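Local coordinates for TolA protein (Vibrio cholerae, PDB 4G7X) that probably links the inner membrane to the outer envelope as part of the Tol-Pal system, its C-terminal domain also probably serving as a filamentous phage co-receptor, at residues P116-Q121 against E126-I131. Sequence-based numbering, arbitrary orientation. Where two conformers were deposited one is given.
Sequences PLPKDQ and EKLKNI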
ATOM      1  N   PRO B 116      12.443   3.213   0.887  1.00 13.27           N
ATOM      2  CA  PRO B 116      13.787   2.719   0.576  1.00 13.82           C
ATOM      3  C   PRO B 116      14.044   1.292   1.066  1.00 14.18           C
ATOM      4  O   PRO B 116      13.456   0.859   2.060  1.00 13.91           O
ATOM      5  CB  PRO B 116      14.708   3.701   1.312  1.00 13.88           C
ATOM      6  CG  PRO B 116      13.870   4.910   1.588  1.00 14.45           C
ATOM      7  CD  PRO B 116      12.482   4.379   1.788  1.00 13.56           C
ATOM      8  N   LEU B 117      14.911   0.581   0.348  1.00 14.98           N
ATOM      9  CA  LEU B 117      15.390  -0.742   0.749  1.00 16.05           C
ATOM     10  C   LEU B 117      16.915  -0.782   0.689  1.00 17.40           C
ATOM     11  O   LEU B 117      17.518  -0.070  -0.117  1.00 17.62           O
ATOM     12  CB  LEU B 117      14.830  -1.830  -0.167  1.00 15.83           C
ATOM     13  CG  LEU B 117      13.350  -2.204  -0.088  1.00 15.69           C
ATOM     14  CD1 LEU B 117      13.032  -3.184  -1.207  1.00 15.45           C
ATOM     15  CD2 LEU B 117      12.982  -2.805   1.260  1.00 15.76           C
ATOM     16  N   PRO B 118      17.545  -1.618   1.537  1.00 18.36           N
ATOM     17  CA  PRO B 118      18.997  -1.766   1.443  1.00 19.45           C
ATOM     18  C   PRO B 118      19.397  -2.560   0.204  1.00 20.65           C
ATOM     19  O   PRO B 118      18.641  -3.423  -0.251  1.00 21.24           O
ATOM     20  CB  PRO B 118      19.350  -2.548   2.709  1.00 19.20           C
ATOM     21  CG  PRO B 118      18.113  -3.310   3.039  1.00 18.84           C
ATOM     22  CD  PRO B 118      16.978  -2.409   2.646  1.00 18.35           C
ATOM     23  N   LYS B 119      20.576  -2.261  -0.334  1.00 22.44           N
ATOM     24  CA  LYS B 119      21.091  -2.972  -1.497  1.00 23.63           C
ATOM     25  C   LYS B 119      21.772  -4.270  -1.076  1.00 24.36           C
ATOM     26  O   LYS B 119      22.582  -4.281  -0.144  1.00 25.38           O
ATOM     27  CB  LYS B 119      22.061  -2.087  -2.285  1.00 24.45           C
ATOM     28  N   ASP B 120      21.421  -5.359  -1.760  1.00 24.87           N
ATOM     29  CA  ASP B 120      22.024  -6.684  -1.549  1.00 25.32           C
ATOM     30  C   ASP B 120      21.976  -7.171  -0.093  1.00 25.47           C
ATOM     31  O   ASP B 120      22.951  -7.725   0.425  1.00 25.78           O
ATOM     32  CB  ASP B 120      23.458  -6.725  -2.100  1.00 25.60           C
ATOM     33  N   GLN B 121      20.836  -6.959   0.559  1.00 25.07           N
ATOM     34  CA  GLN B 121      20.596  -7.488   1.901  1.00 24.36           C
ATOM     35  C   GLN B 121      19.239  -8.195   1.932  1.00 23.45           C
ATOM     36  O   GLN B 121      18.298  -7.702   2.561  1.00 22.50           O
ATOM     37  CB  GLN B 121      20.659  -6.371   2.950  1.00 25.21           C
ATOM     38  CG  GLN B 121      22.053  -5.807   3.185  1.00 26.04           C
ATOM     39  CD  GLN B 121      22.064  -4.584   4.085  1.00 26.61           C
ATOM     40  OE1 GLN B 121      21.173  -4.390   4.917  1.00 27.39           O
ATOM     41  NE2 GLN B 121      23.085  -3.751   3.929  1.00 27.40           N
ATOM     42  N   GLU B 126      13.330  -9.179   3.416  1.00 17.39           N
ATOM     43  CA  GLU B 126      12.251 -10.083   3.832  1.00 18.10           C
ATOM     44  C   GLU B 126      11.444  -9.568   5.026  1.00 17.55           C
ATOM     45  O   GLU B 126      10.219  -9.693   5.047  1.00 17.90           O
ATOM     46  CB  GLU B 126      12.794 -11.491   4.114  1.00 19.57           C
ATOM     47  CG  GLU B 126      13.168 -12.269   2.860  1.00 21.58           C
ATOM     48  CD  GLU B 126      11.988 -12.478   1.926  1.00 22.69           C
ATOM     49  OE1 GLU B 126      11.038 -13.185   2.320  1.00 24.30           O
ATOM     50  OE2 GLU B 126      12.015 -11.938   0.799  1.00 23.38           O
ATOM     51  N   LYS B 127      12.129  -8.990   6.010  0.50 17.02           N
ATOM     52  CA  LYS B 127      11.462  -8.414   7.176  0.50 16.57           C
ATOM     53  C   LYS B 127      10.815  -7.066   6.854  0.50 16.15           C
ATOM     54  O   LYS B 127       9.725  -6.764   7.346  0.50 16.31           O
ATOM     55  CB  LYS B 127      12.434  -8.278   8.353  0.50 16.81           C
ATOM     56  CG  LYS B 127      12.930  -9.601   8.919  0.50 17.03           C
ATOM     57  CD  LYS B 127      11.790 -10.434   9.485  0.50 17.18           C
ATOM     58  CE  LYS B 127      12.301 -11.722  10.114  0.50 17.37           C
ATOM     59  NZ  LYS B 127      11.195 -12.527  10.706  0.50 17.65           N
ATOM     60  N   LEU B 128      11.480  -6.267   6.019  1.00 15.57           N
ATOM     61  CA  LEU B 128      10.961  -4.946   5.630  1.00 15.09           C
ATOM     62  C   LEU B 128       9.704  -5.007   4.761  1.00 14.62           C
ATOM     63  O   LEU B 128       8.905  -4.060   4.759  1.00 14.70           O
ATOM     64  CB  LEU B 128      12.042  -4.105   4.942  1.00 14.59           C
ATOM     65  CG  LEU B 128      13.237  -3.704   5.814  1.00 14.53           C
ATOM     66  CD1 LEU B 128      14.207  -2.839   5.027  1.00 14.43           C
ATOM     67  CD2 LEU B 128      12.786  -3.001   7.087  1.00 14.82           C
ATOM     68  N   LYS B 129       9.527  -6.115   4.044  0.50 14.55           N
ATOM     69  CA  LYS B 129       8.370  -6.307   3.168  0.50 14.50           C
ATOM     70  C   LYS B 129       7.077  -6.594   3.930  0.50 14.12           C
ATOM     71  O   LYS B 129       6.001  -6.588   3.339  0.50 13.85           O
ATOM     72  CB  LYS B 129       8.636  -7.439   2.175  0.50 15.00           C
ATOM     73  CG  LYS B 129       9.529  -7.059   1.009  0.50 15.63           C
ATOM     74  CD  LYS B 129       9.948  -8.299   0.237  0.50 16.00           C
ATOM     75  CE  LYS B 129       8.735  -9.052  -0.281  0.50 16.62           C
ATOM     76  NZ  LYS B 129       9.128 -10.229  -1.103  0.50 17.11           N
ATOM     77  N   ASN B 130       7.191  -6.858   5.230  1.00 13.78           N
ATOM     78  CA  ASN B 130       6.036  -7.158   6.076  1.00 13.67           C
ATOM     79  C   ASN B 130       6.304  -6.599   7.465  1.00 13.54           C
ATOM     80  O   ASN B 130       6.810  -7.302   8.342  1.00 13.98           O
ATOM     81  CB  ASN B 130       5.792  -8.676   6.115  1.00 13.92           C
ATOM     82  CG  ASN B 130       4.541  -9.064   6.891  1.00 14.32           C
ATOM     83  OD1 ASN B 130       3.740  -8.219   7.295  1.00 14.71           O
ATOM     84  ND2 ASN B 130       4.366 -10.364   7.094  1.00 14.74           N
ATOM     85  N   ILE B 131       5.969  -5.324   7.653  1.00 13.16           N
ATOM     86  CA  ILE B 131       6.455  -4.570   8.810  1.00 13.16           C
ATOM     87  C   ILE B 131       5.344  -3.843   9.572  1.00 13.18           C
ATOM     88  O   ILE B 131       4.489  -3.184   8.975  1.00 12.98           O
ATOM     89  CB  ILE B 131       7.589  -3.594   8.390  1.00 13.12           C
ATOM     90  CG1 ILE B 131       8.248  -2.945   9.610  1.00 13.22           C
ATOM     91  CG2 ILE B 131       7.092  -2.555   7.385  1.00 13.16           C
ATOM     92  CD1 ILE B 131       9.551  -2.234   9.310  1.00 13.59           C
TER
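Leu-117 opens the contact by laying one branch beside Leu-128: its CD2 sits 4.0 Å from Leu-128 CD1 and equally close to Leu-128 CB, the two side chains running past each other in opposite directions. Both leucines hold CG anti to the carbonyl carbon, and in Leu-128 chi1 of -65° with an extended chi2 of -178° carries CD1 out toward the loop. Behind the loop lies helix 38-62, where Tyr-55 hydrogen-bonds Pro-116 O through its hydroxyl and also packs on Leu-117. Next along the chain, Pro-118 touches the same methyl with its ring atom CD, 3.7 Å from Leu-128 CD1, while Tyr-51 packs on Pro-118. One methyl of a buried leucine thus touches both neighbours, and the grip is wholly apolar. Gln-121 then takes the N-cap position of helix 122-128. On the far segment, Lys-129 NZ makes two salt bridges, a long one with Glu-126 OE2 (3.9 Å) and one with an acidic side chain on the chain of another protein. The result is a loop-helix-strand connection in the TolA C-terminal fold: Leu-128 of helix 122-128 packs back on the loop leading into it, just before strand 130-135, outermost in this chain's sheet, pairs antiparallel with strand 74-83.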